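Local coordinates for Lmo2184 protein (Listeria monocytogenes serovar 1/2a, PDB 5JOQ) that probably binds heme or another iron compound as the substrate-binding lipoprotein of an ABC transporter, at residues T168-M173 / D222-A227; V181-A186 / N199-Q204; G189-L194 / E278-M283; K193-E198 / K285-N290. All blocks are in the same frame, centred on the assembly; numbering follows the deposited sequence.

Interaction 1 of 4, residues T168-M173 / D222-A227; sequences TVLILM and DIILRA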
loop_
_atom_site.group_PDB
_atom_site.type_symbol
_atom_site.label_atom_id
_atom_site.label_comp_id
_atom_site.label_asym_id
_atom_site.label_seq_id
_atom_site.Cartn_x
_atom_site.Cartn_y
_atom_site.Cartn_z
ATOM N N THR A 168 -15.808 -19.846 18.115
ATOM C CA THR A 168 -14.545 -19.393 18.659
ATOM C C THR A 168 -13.880 -18.630 17.487
ATOM O O THR A 168 -14.013 -19.026 16.344
ATOM C CB THR A 168 -13.663 -20.549 19.133
ATOM O OG1 THR A 168 -13.497 -21.468 18.065
ATOM C CG2 THR A 168 -14.300 -21.257 20.327
ATOM N N VAL A 169 -13.180 -17.550 17.783
ATOM C CA VAL A 169 -12.566 -16.732 16.761
ATOM C C VAL A 169 -11.104 -16.367 16.992
ATOM O O VAL A 169 -10.717 -16.055 18.088
ATOM C CB VAL A 169 -13.339 -15.396 16.613
ATOM C CG1 VAL A 169 -12.802 -14.561 15.463
ATOM C CG2 VAL A 169 -14.835 -15.630 16.508
ATOM N N LEU A 170 -10.321 -16.396 15.925
ATOM C CA LEU A 170 -8.936 -15.977 15.982
ATOM C C LEU A 170 -8.866 -14.707 15.131
ATOM O O LEU A 170 -9.280 -14.706 13.989
ATOM C CB LEU A 170 -7.996 -17.040 15.450
ATOM C CG LEU A 170 -6.596 -16.564 15.085
ATOM C CD1 LEU A 170 -5.936 -15.894 16.270
ATOM C CD2 LEU A 170 -5.740 -17.696 14.563
ATOM N N ILE A 171 -8.344 -13.638 15.709
ATOM C CA ILE A 171 -8.236 -12.361 15.025
ATOM C C ILE A 171 -6.758 -12.038 14.730
ATOM O O ILE A 171 -5.949 -11.984 15.634
ATOM C CB ILE A 171 -8.830 -11.201 15.845
ATOM C CG1 ILE A 171 -10.222 -11.514 16.365
ATOM C CG2 ILE A 171 -8.882 -9.923 15.033
ATOM C CD1 ILE A 171 -10.653 -10.601 17.475
ATOM N N LEU A 172 -6.431 -11.803 13.468
ATOM C CA LEU A 172 -5.045 -11.530 13.078
ATOM C C LEU A 172 -4.983 -10.129 12.484
ATOM O O LEU A 172 -5.883 -9.734 11.737
ATOM C CB LEU A 172 -4.546 -12.555 12.029
ATOM C CG LEU A 172 -4.566 -14.030 12.457
ATOM C CD1 LEU A 172 -4.145 -14.924 11.275
ATOM C CD2 LEU A 172 -3.657 -14.243 13.665
ATOM N N MET A 173 -3.932 -9.373 12.813
ATOM C CA MET A 173 -3.698 -8.059 12.236
ATOM C C MET A 173 -2.297 -8.062 11.635
ATOM O O MET A 173 -1.340 -8.379 12.336
ATOM C CB MET A 173 -3.795 -6.950 13.323
ATOM C CG MET A 173 -3.532 -5.596 12.794
ATOM S SD MET A 173 -3.530 -4.305 14.061
ATOM C CE MET A 173 -2.034 -4.601 15.023
ATOM N N ASP A 222 -12.993 -21.705 15.199
ATOM C CA ASP A 222 -14.010 -21.925 14.168
ATOM C C ASP A 222 -13.802 -20.984 12.986
ATOM O O ASP A 222 -13.982 -21.363 11.821
ATOM C CB ASP A 222 -15.392 -21.685 14.764
ATOM C CG ASP A 222 -15.780 -22.740 15.784
ATOM O OD1 ASP A 222 -15.479 -23.911 15.541
ATOM O OD2 ASP A 222 -16.370 -22.374 16.824
ATOM N N ILE A 223 -13.446 -19.741 13.273
ATOM C CA ILE A 223 -13.366 -18.666 12.288
ATOM C C ILE A 223 -12.051 -17.931 12.457
ATOM O O ILE A 223 -11.617 -17.685 13.591
ATOM C CB ILE A 223 -14.530 -17.672 12.471
ATOM C CG1 ILE A 223 -15.871 -18.350 12.187
ATOM C CG2 ILE A 223 -14.337 -16.405 11.598
ATOM C CD1 ILE A 223 -17.098 -17.513 12.719
ATOM N N ILE A 224 -11.428 -17.530 11.337
ATOM C CA ILE A 224 -10.279 -16.621 11.398
ATOM C C ILE A 224 -10.660 -15.326 10.697
ATOM O O ILE A 224 -11.231 -15.366 9.602
ATOM C CB ILE A 224 -9.017 -17.232 10.772
ATOM C CG1 ILE A 224 -8.627 -18.535 11.510
ATOM C CG2 ILE A 224 -7.855 -16.180 10.768
ATOM C CD1 ILE A 224 -7.515 -19.335 10.782
ATOM N N LEU A 225 -10.410 -14.192 11.364
ATOM C CA LEU A 225 -10.604 -12.853 10.823
ATOM C C LEU A 225 -9.238 -12.205 10.650
ATOM O O LEU A 225 -8.368 -12.365 11.512
ATOM C CB LEU A 225 -11.449 -11.960 11.757
ATOM C CG LEU A 225 -12.813 -12.503 12.200
ATOM C CD1 LEU A 225 -13.525 -11.465 13.096
ATOM C CD2 LEU A 225 -13.687 -12.871 10.963
ATOM N N ARG A 226 -9.048 -11.478 9.535
ATOM C CA ARG A 226 -7.775 -10.810 9.263
ATOM C C ARG A 226 -8.016 -9.341 8.955
ATOM O O ARG A 226 -8.999 -8.992 8.305
ATOM C CB ARG A 226 -7.026 -11.460 8.058
ATOM C CG ARG A 226 -6.638 -12.951 8.283
ATOM C CD ARG A 226 -5.865 -13.510 7.017
ATOM N NE ARG A 226 -6.728 -13.459 5.817
ATOM C CZ ARG A 226 -6.800 -14.429 4.916
ATOM N NH1 ARG A 226 -6.066 -15.526 5.078
ATOM N NH2 ARG A 226 -7.624 -14.329 3.879
ATOM N N ALA A 227 -7.125 -8.477 9.436
ATOM C CA ALA A 227 -7.191 -7.043 9.156
ATOM C C ALA A 227 -5.812 -6.574 8.704
ATOM O O ALA A 227 -4.821 -6.797 9.405
ATOM C CB ALA A 227 -7.623 -6.244 10.400
#
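The carboxylate of Asp222 takes the backbone N-H of Thr168 on the anti side of OD2, 29° out of its plane. Thr168 N and Asp222 OD2 are 2.9 Å apart. The clasp is mutual: Asp222 N donates to Thr168 OG1 at 2.9 Å. Thr168 OG1 sits between its own N and carbonyl carbon (chi1 55°), near the Asp222 backbone. A citrate, probably from crystallisation, also makes a weak hydrogen bond to Asp222 OD2. The other flat group, the guanidinium of Arg226, leads away from Leu172 into salt bridges with Asp240 and Asp262 and a cation-pi contact with Phe243.

Beyond the clasp the two strands run parallel. Their ladder includes Leu170 N to Ile223 O, 3.0 Å, and Leu172 N to Leu225 O, 2.8 Å. On one face Val169 CG1 meets Leu225 CG at 3.9 Å. On the other, the side chains of Leu172 and Ile224 slant across each other, Leu172 CD1 3.9 Å from Ile224 CG2.

This pair forms the middle of a mixed sheet. Strand 260-262 flanks 223-227, while strands 180-182 and 198-199 flank 168-173. Helix 187-194 packs on the Val169, Ile171 and Leu225 face through Val192. Met173 also packs on Met238 of the second subunit.

Interaction 2 of 4, residues V181-A186 / N199-Q204; sequences VVTEHA and NVIKDQ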
loop_
_atom_site.group_PDB
_atom_site.type_symbol
_atom_site.label_atom_id
_atom_site.label_comp_id
_atom_site.label_asym_id
_atom_site.label_seq_id
_atom_site.Cartn_x
_atom_site.Cartn_y
_atom_site.Cartn_z
ATOM N N VAL A 181 -1.750 -11.410 16.953
ATOM C CA VAL A 181 -3.033 -11.864 17.491
ATOM C C VAL A 181 -3.711 -10.701 18.206
ATOM O O VAL A 181 -3.080 -10.018 19.018
ATOM C CB VAL A 181 -2.815 -13.040 18.443
ATOM C CG1 VAL A 181 -4.150 -13.470 19.042
ATOM C CG2 VAL A 181 -2.188 -14.198 17.670
ATOM N N VAL A 182 -4.979 -10.455 17.892
ATOM C CA VAL A 182 -5.722 -9.317 18.453
ATOM C C VAL A 182 -6.577 -9.845 19.602
ATOM O O VAL A 182 -7.347 -10.799 19.415
ATOM C CB VAL A 182 -6.600 -8.628 17.387
ATOM C CG1 VAL A 182 -7.284 -7.419 17.969
ATOM C CG2 VAL A 182 -5.758 -8.186 16.135
ATOM N N THR A 183 -6.429 -9.249 20.792
ATOM C CA THR A 183 -7.209 -9.676 21.944
ATOM C C THR A 183 -8.488 -8.851 22.097
ATOM O O THR A 183 -8.719 -7.874 21.388
ATOM C CB THR A 183 -6.404 -9.545 23.231
ATOM O OG1 THR A 183 -6.320 -8.146 23.585
ATOM C CG2 THR A 183 -4.974 -10.153 23.055
ATOM N N GLU A 184 -9.291 -9.216 23.109
ATOM C CA GLU A 184 -10.479 -8.449 23.469
ATOM C C GLU A 184 -10.145 -7.009 23.847
ATOM O O GLU A 184 -11.048 -6.160 23.862
ATOM C CB GLU A 184 -11.194 -9.115 24.673
ATOM C CG GLU A 184 -10.362 -9.031 25.963
ATOM C CD GLU A 184 -10.950 -9.843 27.120
ATOM O OE1 GLU A 184 -12.210 -9.851 27.214
ATOM O OE2 GLU A 184 -10.152 -10.456 27.905
ATOM N N HIS A 185 -8.879 -6.714 24.171
ATOM C CA HIS A 185 -8.544 -5.358 24.630
ATOM C C HIS A 185 -8.347 -4.357 23.507
ATOM O O HIS A 185 -8.184 -3.150 23.793
ATOM C CB HIS A 185 -7.283 -5.358 25.517
ATOM C CG HIS A 185 -7.394 -6.288 26.682
ATOM N ND1 HIS A 185 -8.342 -6.131 27.672
ATOM C CD2 HIS A 185 -6.700 -7.404 27.001
ATOM C CE1 HIS A 185 -8.229 -7.113 28.551
ATOM N NE2 HIS A 185 -7.225 -7.890 28.176
ATOM N N ALA A 186 -8.347 -4.804 22.259
ATOM C CA ALA A 186 -8.286 -3.916 21.106
ATOM C C ALA A 186 -9.669 -3.797 20.474
ATOM O O ALA A 186 -10.546 -4.628 20.709
ATOM C CB ALA A 186 -7.272 -4.432 20.064
ATOM N N ASN A 199 -13.139 -15.204 21.694
ATOM C CA ASN A 199 -11.749 -15.101 21.247
ATOM C C ASN A 199 -11.010 -16.347 21.717
ATOM O O ASN A 199 -11.179 -16.780 22.865
ATOM C CB ASN A 199 -11.123 -13.831 21.853
ATOM C CG ASN A 199 -9.904 -13.342 21.076
ATOM O OD1 ASN A 199 -9.011 -14.126 20.758
ATOM N ND2 ASN A 199 -9.883 -12.056 20.751
ATOM N N VAL A 200 -10.198 -16.949 20.842
ATOM C CA VAL A 200 -9.413 -18.087 21.310
ATOM C C VAL A 200 -8.368 -17.662 22.328
ATOM O O VAL A 200 -7.843 -18.517 23.042
ATOM C CB VAL A 200 -8.701 -18.853 20.166
ATOM C CG1 VAL A 200 -9.712 -19.625 19.346
ATOM C CG2 VAL A 200 -7.837 -17.900 19.285
ATOM N N ILE A 201 -8.019 -16.381 22.382
ATOM C CA ILE A 201 -7.041 -15.859 23.345
ATOM C C ILE A 201 -7.797 -15.316 24.528
ATOM O O ILE A 201 -8.708 -14.501 24.360
ATOM C CB ILE A 201 -6.155 -14.746 22.738
ATOM C CG1 ILE A 201 -5.402 -15.269 21.541
ATOM C CG2 ILE A 201 -5.146 -14.280 23.764
ATOM C CD1 ILE A 201 -4.523 -16.471 21.885
ATOM N N LYS A 202 -7.437 -15.763 25.730
ATOM C CA LYS A 202 -8.138 -15.335 26.924
ATOM C C LYS A 202 -7.148 -14.921 27.991
ATOM O O LYS A 202 -6.006 -15.376 28.020
ATOM C CB LYS A 202 -9.040 -16.449 27.477
ATOM C CG LYS A 202 -10.125 -16.850 26.515
ATOM C CD LYS A 202 -10.956 -17.994 27.064
ATOM C CE LYS A 202 -11.929 -18.516 25.992
ATOM N NZ LYS A 202 -11.231 -19.013 24.742
ATOM N N ASP A 203 -7.638 -14.143 28.932
ATOM C CA ASP A 203 -6.861 -13.787 30.086
ATOM C C ASP A 203 -5.488 -13.222 29.740
ATOM O O ASP A 203 -4.482 -13.608 30.289
ATOM C CB ASP A 203 -6.825 -14.971 31.066
ATOM C CG ASP A 203 -8.222 -15.604 31.293
ATOM O OD1 ASP A 203 -9.238 -14.892 31.333
ATOM O OD2 ASP A 203 -8.313 -16.830 31.433
ATOM N N GLN A 204 -5.497 -12.297 28.797
ATOM C CA GLN A 204 -4.319 -11.594 28.347
ATOM C C GLN A 204 -4.440 -10.195 28.910
ATOM O O GLN A 204 -5.516 -9.799 29.426
ATOM C CB GLN A 204 -4.261 -11.477 26.851
ATOM C CG GLN A 204 -4.065 -12.777 26.141
ATOM C CD GLN A 204 -2.975 -13.609 26.744
ATOM O OE1 GLN A 204 -1.846 -13.190 26.841
ATOM N NE2 GLN A 204 -3.325 -14.788 27.175
HETATM O O HOH W 1 -7.600 -13.458 18.442
HETATM O O HOH W 2 -8.966 -11.881 24.402
HETATM O O HOH W 3 -7.352 -11.257 26.891
HETATM O O HOH W 4 -8.182 -10.223 30.502
HETATM O O HOH W 5 -10.484 -12.880 28.524
#
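Thr183 and Ile201 have the nearest CA atoms across the contact, 6.3 Å apart, where strand 180-182 gives way to a type I beta turn from Thr183 to Ala186 beside the loop that follows strand 198-199. Asn199 bridges the gap with its amide. Its ND2 donates a nearly straight bond (170°) to a lone pair of Val182 O, 3.1 Å away, with that oxygen in the amide plane. Asn199 OD1 turns back to accept from Ile201 N, which makes an Asx turn. Water 1 links Asn199 OD1 to Val182 O as well, so the carbonyl is gripped twice.

Apolar packing is tight beside this. Val181 CG1, anti to its backbone N (chi1 178°), meets Ile201 CG1 tip to tip at 3.3 Å, closer than usual carbon contact. The side chains of Thr183 and Gln204 cross at about a right angle, with Thr183 CG2 4.1 Å from Gln204 CB. Thr183 OG1 accepts from His185 N in an ST turn, and also bonds Val206 O.

His185 NE2 donates to Gln204 O at 2.9 Å from above the carbonyl plane, 53° out of it. The oxygen lies at the ring edge. Glu184 CG lies over one ring face. Glu184 OE2 receives bonds from waters 3, 4 and 5, which reach the backbone of Asp203 and Gln204. Water 2 joins Glu184 N to Ile201 O.

Strand 168-173 lies on one flank, through Val182 and Val200. Strand 208-210 meets Thr183 and Ile201, and helix 213-219 packs on Val181 and Ile201.

Interaction 3 of 4, residues G189-L194 / E278-M283; sequences GDLVKL and EALKEM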
loop_
_atom_site.group_PDB
_atom_site.type_symbol
_atom_site.label_atom_id
_atom_site.label_comp_id
_atom_site.label_asym_id
_atom_site.label_seq_id
_atom_site.Cartn_x
_atom_site.Cartn_y
_atom_site.Cartn_z
ATOM N N GLY A 189 -11.097 -6.698 18.582
ATOM C CA GLY A 189 -11.489 -7.684 19.598
ATOM C C GLY A 189 -12.793 -7.332 20.300
ATOM O O GLY A 189 -13.602 -8.219 20.629
ATOM N N ASP A 190 -13.003 -6.039 20.569
ATOM C CA ASP A 190 -14.262 -5.607 21.172
ATOM C C ASP A 190 -15.451 -5.894 20.246
ATOM O O ASP A 190 -16.523 -6.306 20.706
ATOM C CB ASP A 190 -14.183 -4.114 21.511
ATOM C CG ASP A 190 -15.268 -3.680 22.463
ATOM O OD1 ASP A 190 -15.483 -4.400 23.467
ATOM O OD2 ASP A 190 -15.916 -2.650 22.224
ATOM N N LEU A 191 -15.288 -5.677 18.933
ATOM C CA LEU A 191 -16.393 -5.975 18.009
ATOM C C LEU A 191 -16.738 -7.456 18.028
ATOM O O LEU A 191 -17.919 -7.830 18.053
ATOM C CB LEU A 191 -16.031 -5.546 16.576
ATOM C CG LEU A 191 -15.827 -4.049 16.352
ATOM C CD1 LEU A 191 -15.351 -3.886 14.899
ATOM C CD2 LEU A 191 -17.191 -3.349 16.484
ATOM N N VAL A 192 -15.715 -8.320 17.987
ATOM C CA VAL A 192 -15.959 -9.757 18.044
ATOM C C VAL A 192 -16.708 -10.114 19.324
ATOM O O VAL A 192 -17.687 -10.868 19.302
ATOM C CB VAL A 192 -14.635 -10.529 17.937
ATOM C CG1 VAL A 192 -14.854 -12.013 18.288
ATOM C CG2 VAL A 192 -14.053 -10.417 16.492
ATOM N N LYS A 193 -16.253 -9.569 20.458
ATOM C CA LYS A 193 -16.898 -9.849 21.741
ATOM C C LYS A 193 -18.361 -9.428 21.726
ATOM O O LYS A 193 -19.246 -10.169 22.173
ATOM C CB LYS A 193 -16.155 -9.115 22.867
ATOM C CG LYS A 193 -16.752 -9.371 24.282
ATOM C CD LYS A 193 -15.995 -8.607 25.402
ATOM C CE LYS A 193 -16.560 -7.190 25.610
ATOM N NZ LYS A 193 -15.959 -6.428 26.778
ATOM N N LEU A 194 -18.629 -8.208 21.270
ATOM C CA LEU A 194 -19.992 -7.686 21.309
ATOM C C LEU A 194 -20.912 -8.483 20.399
ATOM O O LEU A 194 -22.099 -8.642 20.705
ATOM C CB LEU A 194 -19.987 -6.217 20.900
ATOM C CG LEU A 194 -19.321 -5.237 21.914
ATOM C CD1 LEU A 194 -19.197 -3.852 21.277
ATOM C CD2 LEU A 194 -20.081 -5.129 23.221
ATOM N N GLU A 278 -22.126 0.006 11.908
ATOM C CA GLU A 278 -22.065 -0.722 10.659
ATOM C C GLU A 278 -21.094 -1.910 10.779
ATOM O O GLU A 278 -21.397 -2.998 10.357
ATOM C CB GLU A 278 -21.649 0.199 9.527
ATOM C CG GLU A 278 -21.660 -0.457 8.167
ATOM C CD GLU A 278 -21.267 0.480 7.034
ATOM O OE1 GLU A 278 -21.019 1.668 7.280
ATOM O OE2 GLU A 278 -21.204 0.004 5.887
ATOM N N ALA A 279 -19.946 -1.669 11.391
ATOM C CA ALA A 279 -18.935 -2.707 11.582
ATOM C C ALA A 279 -19.484 -3.859 12.407
ATOM O O ALA A 279 -19.267 -5.035 12.079
ATOM C CB ALA A 279 -17.701 -2.116 12.259
ATOM N N LEU A 280 -20.205 -3.544 13.485
ATOM C CA LEU A 280 -20.765 -4.601 14.322
ATOM C C LEU A 280 -21.787 -5.439 13.555
ATOM O O LEU A 280 -21.880 -6.656 13.753
ATOM C CB LEU A 280 -21.395 -3.985 15.574
ATOM C CG LEU A 280 -21.741 -4.941 16.700
ATOM C CD1 LEU A 280 -20.506 -5.709 17.153
ATOM C CD2 LEU A 280 -22.387 -4.161 17.877
ATOM N N LYS A 281 -22.574 -4.812 12.681
ATOM C CA LYS A 281 -23.559 -5.564 11.904
ATOM C C LYS A 281 -22.883 -6.471 10.882
ATOM O O LYS A 281 -23.368 -7.579 10.594
ATOM C CB LYS A 281 -24.496 -4.601 11.187
ATOM C CG LYS A 281 -25.437 -3.828 12.094
ATOM C CD LYS A 281 -26.271 -2.772 11.321
ATOM C CE LYS A 281 -26.817 -1.689 12.284
ATOM N NZ LYS A 281 -26.944 -0.318 11.674
ATOM N N GLU A 282 -21.813 -5.980 10.254
ATOM C CA GLU A 282 -21.048 -6.823 9.339
ATOM C C GLU A 282 -20.377 -7.969 10.105
ATOM O O GLU A 282 -20.329 -9.110 9.620
ATOM C CB GLU A 282 -20.038 -5.948 8.588
ATOM C CG GLU A 282 -19.480 -6.540 7.338
ATOM C CD GLU A 282 -20.582 -6.965 6.377
ATOM O OE1 GLU A 282 -21.590 -6.217 6.188
ATOM O OE2 GLU A 282 -20.448 -8.088 5.866
ATOM N N MET A 283 -19.920 -7.702 11.337
ATOM C CA MET A 283 -19.328 -8.758 12.154
ATOM C C MET A 283 -20.340 -9.851 12.440
ATOM O O MET A 283 -20.022 -11.043 12.356
ATOM C CB MET A 283 -18.781 -8.172 13.463
ATOM C CG MET A 283 -18.070 -9.200 14.335
ATOM S SD MET A 283 -16.558 -9.848 13.620
ATOM C CE MET A 283 -15.483 -8.383 13.574
#
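Met283 N bonds to Ala279 O at 2.8 Å, the shortest polar bond here, and this helical turn carries three residues that touch Leu191. The contact itself is apolar helix packing in a lobe of the bacterial solute-binding protein 8 fold. It joins helix 187-194 to the C-terminal helix 276-288. The segments cross at -58°, with axes 9.3 Å apart at closest approach.

The side chain of Leu191 starts toward the other helix. Its CD1 branch rests on Ala279 CB at 4.0 Å, and its CD2 branch turns to Leu280 CD1 at 4.1 Å. Leu280 CD1 also reaches Leu194 CB at 3.8 Å and comes near Leu191 O. Leu280 was modelled in two conformations, and these approaches are those of the conformer described.

Met283 folds over rather than extending. Bends at chi2 (66°) and chi3 (65°) curl the chain, and its methyl touches both Leu191 CB and Val192 CG2.

Around the pair, Leu280 also packs on Ile154 and Val157 of helix 140-161, and Leu191 on Phe268. Val192 and Met283 both rest on Leu225 of strand 223-227, so the two helices share a seat on the sheet. The side chain of Val192 starts away from helix 276-288, yet its CG2 still lies 3.8 Å from Met283 CE and 3.9 Å from Met283 SD.

Interaction 4 of 4, residues K193-E198 / K285-N290; sequences KLAGGE and KMLYDN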
loop_
_atom_site.group_PDB
_atom_site.type_symbol
_atom_site.label_atom_id
_atom_site.label_comp_id
_atom_site.label_asym_id
_atom_site.label_seq_id
_atom_site.Cartn_x
_atom_site.Cartn_y
_atom_site.Cartn_z
ATOM N N LYS A 193 -16.253 -9.569 20.458
ATOM C CA LYS A 193 -16.898 -9.849 21.741
ATOM C C LYS A 193 -18.361 -9.428 21.726
ATOM O O LYS A 193 -19.246 -10.169 22.173
ATOM C CB LYS A 193 -16.155 -9.115 22.867
ATOM C CG LYS A 193 -16.752 -9.371 24.282
ATOM C CD LYS A 193 -15.995 -8.607 25.402
ATOM C CE LYS A 193 -16.560 -7.190 25.610
ATOM N NZ LYS A 193 -15.959 -6.428 26.778
ATOM N N LEU A 194 -18.629 -8.208 21.270
ATOM C CA LEU A 194 -19.992 -7.686 21.309
ATOM C C LEU A 194 -20.912 -8.483 20.399
ATOM O O LEU A 194 -22.099 -8.642 20.705
ATOM C CB LEU A 194 -19.987 -6.217 20.900
ATOM C CG LEU A 194 -19.321 -5.237 21.914
ATOM C CD1 LEU A 194 -19.197 -3.852 21.277
ATOM C CD2 LEU A 194 -20.081 -5.129 23.221
ATOM N N ALA A 195 -20.388 -8.971 19.272
ATOM C CA ALA A 195 -21.178 -9.808 18.356
ATOM C C ALA A 195 -21.258 -11.264 18.804
ATOM O O ALA A 195 -21.810 -12.111 18.077
ATOM C CB ALA A 195 -20.591 -9.718 16.945
ATOM N N GLY A 196 -20.735 -11.590 19.985
ATOM C CA GLY A 196 -20.932 -12.908 20.551
ATOM C C GLY A 196 -19.794 -13.877 20.304
ATOM O O GLY A 196 -19.819 -14.977 20.860
ATOM N N GLY A 197 -18.788 -13.492 19.522
ATOM C CA GLY A 197 -17.664 -14.383 19.276
ATOM C C GLY A 197 -16.844 -14.610 20.539
ATOM O O GLY A 197 -16.697 -13.728 21.366
ATOM N N GLU A 198 -16.278 -15.817 20.671
ATOM C CA GLU A 198 -15.385 -16.172 21.776
ATOM C C GLU A 198 -13.936 -16.193 21.278
ATOM O O GLU A 198 -13.537 -17.102 20.550
ATOM C CB GLU A 198 -15.777 -17.535 22.355
ATOM C CG GLU A 198 -14.829 -18.042 23.421
ATOM C CD GLU A 198 -15.168 -19.475 23.885
ATOM O OE1 GLU A 198 -16.329 -19.927 23.697
ATOM O OE2 GLU A 198 -14.264 -20.147 24.422
ATOM N N LYS A 285 -22.808 -10.761 10.609
ATOM C CA LYS A 285 -23.007 -11.559 9.397
ATOM C C LYS A 285 -21.910 -12.598 9.227
ATOM O O LYS A 285 -22.190 -13.760 8.893
ATOM C CB LYS A 285 -23.054 -10.659 8.165
ATOM C CG LYS A 285 -24.322 -9.831 8.044
ATOM C CD LYS A 285 -24.326 -8.985 6.777
ATOM C CE LYS A 285 -25.396 -7.903 6.867
ATOM N NZ LYS A 285 -25.099 -6.756 5.962
ATOM N N MET A 286 -20.661 -12.199 9.461
ATOM C CA MET A 286 -19.538 -13.121 9.302
ATOM C C MET A 286 -19.556 -14.232 10.340
ATOM O O MET A 286 -19.204 -15.373 10.034
ATOM C CB MET A 286 -18.228 -12.346 9.407
ATOM C CG MET A 286 -17.862 -11.618 8.124
ATOM S SD MET A 286 -16.329 -10.685 8.300
ATOM C CE MET A 286 -16.812 -9.393 9.399
ATOM N N LEU A 287 -19.910 -13.908 11.591
ATOM C CA LEU A 287 -19.825 -14.903 12.656
ATOM C C LEU A 287 -20.924 -15.946 12.556
ATOM O O LEU A 287 -20.729 -17.081 12.993
ATOM C CB LEU A 287 -19.887 -14.221 14.029
ATOM C CG LEU A 287 -18.703 -13.312 14.366
ATOM C CD1 LEU A 287 -18.769 -12.906 15.876
ATOM C CD2 LEU A 287 -17.402 -14.008 13.994
ATOM N N TYR A 288 -22.092 -15.587 12.020
ATOM C CA TYR A 288 -23.238 -16.503 12.017
ATOM C C TYR A 288 -23.799 -16.835 10.642
ATOM O O TYR A 288 -24.444 -17.879 10.509
ATOM C CB TYR A 288 -24.382 -15.948 12.884
ATOM C CG TYR A 288 -23.892 -15.621 14.273
ATOM C CD1 TYR A 288 -23.743 -16.622 15.231
ATOM C CD2 TYR A 288 -23.542 -14.319 14.612
ATOM C CE1 TYR A 288 -23.248 -16.342 16.501
ATOM C CE2 TYR A 288 -23.026 -14.020 15.870
ATOM C CZ TYR A 288 -22.894 -15.035 16.816
ATOM O OH TYR A 288 -22.365 -14.743 18.066
ATOM N N ASP A 289 -23.621 -15.973 9.642
ATOM C CA ASP A 289 -24.201 -16.225 8.320
ATOM C C ASP A 289 -23.424 -17.280 7.545
ATOM O O ASP A 289 -24.026 -18.051 6.785
ATOM C CB ASP A 289 -24.268 -14.937 7.488
ATOM C CG ASP A 289 -25.407 -14.011 7.906
ATOM O OD1 ASP A 289 -25.949 -14.188 9.025
ATOM O OD2 ASP A 289 -25.751 -13.096 7.117
ATOM N N ASN A 290 -22.102 -17.321 7.708
ATOM C CA ASN A 290 -21.287 -18.311 7.014
ATOM C C ASN A 290 -21.350 -18.109 5.498
ATOM O O ASN A 290 -21.450 -19.071 4.736
ATOM C CB ASN A 290 -21.740 -19.732 7.378
ATOM C CG ASN A 290 -21.762 -19.972 8.877
ATOM O OD1 ASN A 290 -21.046 -19.307 9.632
ATOM N ND2 ASN A 290 -22.583 -20.924 9.316
#
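Ala195, the first residue to leave helix 187-194, meets the C-terminal helix with both its methyl and its carbonyl. Ala195 CB touches Leu287 CD1 at 3.8 Å. Ala195 O accepts a hydrogen bond of 2.7 Å from Tyr288 OH. The hydroxyl approaches in the carbonyl plane, on a lone pair, with a C=O...donor angle of 139°. Seen from the tyrosine, the oxygen lies at the ring edge, in the ring plane. Leu287 CB lies over one face of that ring, near its rim, and probably helps to hold it.

Gly196 follows with a positive phi (97°). Tyr288 OH comes within 3.4 Å of its CA, a close approach that the bare backbone permits. Gly196 N bonds back to Lys193 O at 3.0 Å.

Gly197 continues the chain away from the helix end. Its N is bound to Val192 O, and Leu287 CD1 lies 3.7 Å from the same N. Leu287 thus packs against both limbs of the turn, Ala195 and Gly197. Its CG lies anti to the carbonyl carbon (chi1 -66°), and the branch carrying CD1 extends toward the loop.

Glu198 opens strand 198-199 and pairs by backbone with Val169. Leu287 also packs on Val169, and Tyr288 on Lys164, Lys166 and Val161. Lys285 forms a salt bridge with Glu84 of the third subunit.

The two backward bonds and the left-handed glycine make a Schellman motif, here ending helix 187-194 against the C-terminal helix.

In the fold
All four interactions belong to one lobe and meet round strand 168-173. Interaction 2 extends the sheet of interaction 1: Ile171 O to Val182 N and Val169 O to Val200 N are both 2.9 Å, probable hydrogen bonds. Interaction 3 packs on the same sheet, with Leu225 CD1 3.5 Å from Met283 SD. Interactions 3 and 4 are successive parts of one helix pair, their centres about 7 Å apart. Val192 O to Gly197 N, 2.9 Å, connects them. Interaction 4 returns to the sheet through Val169 N to Glu198 O, 2.8 Å. The bound citrate lies at the Asp222 end of interaction 1.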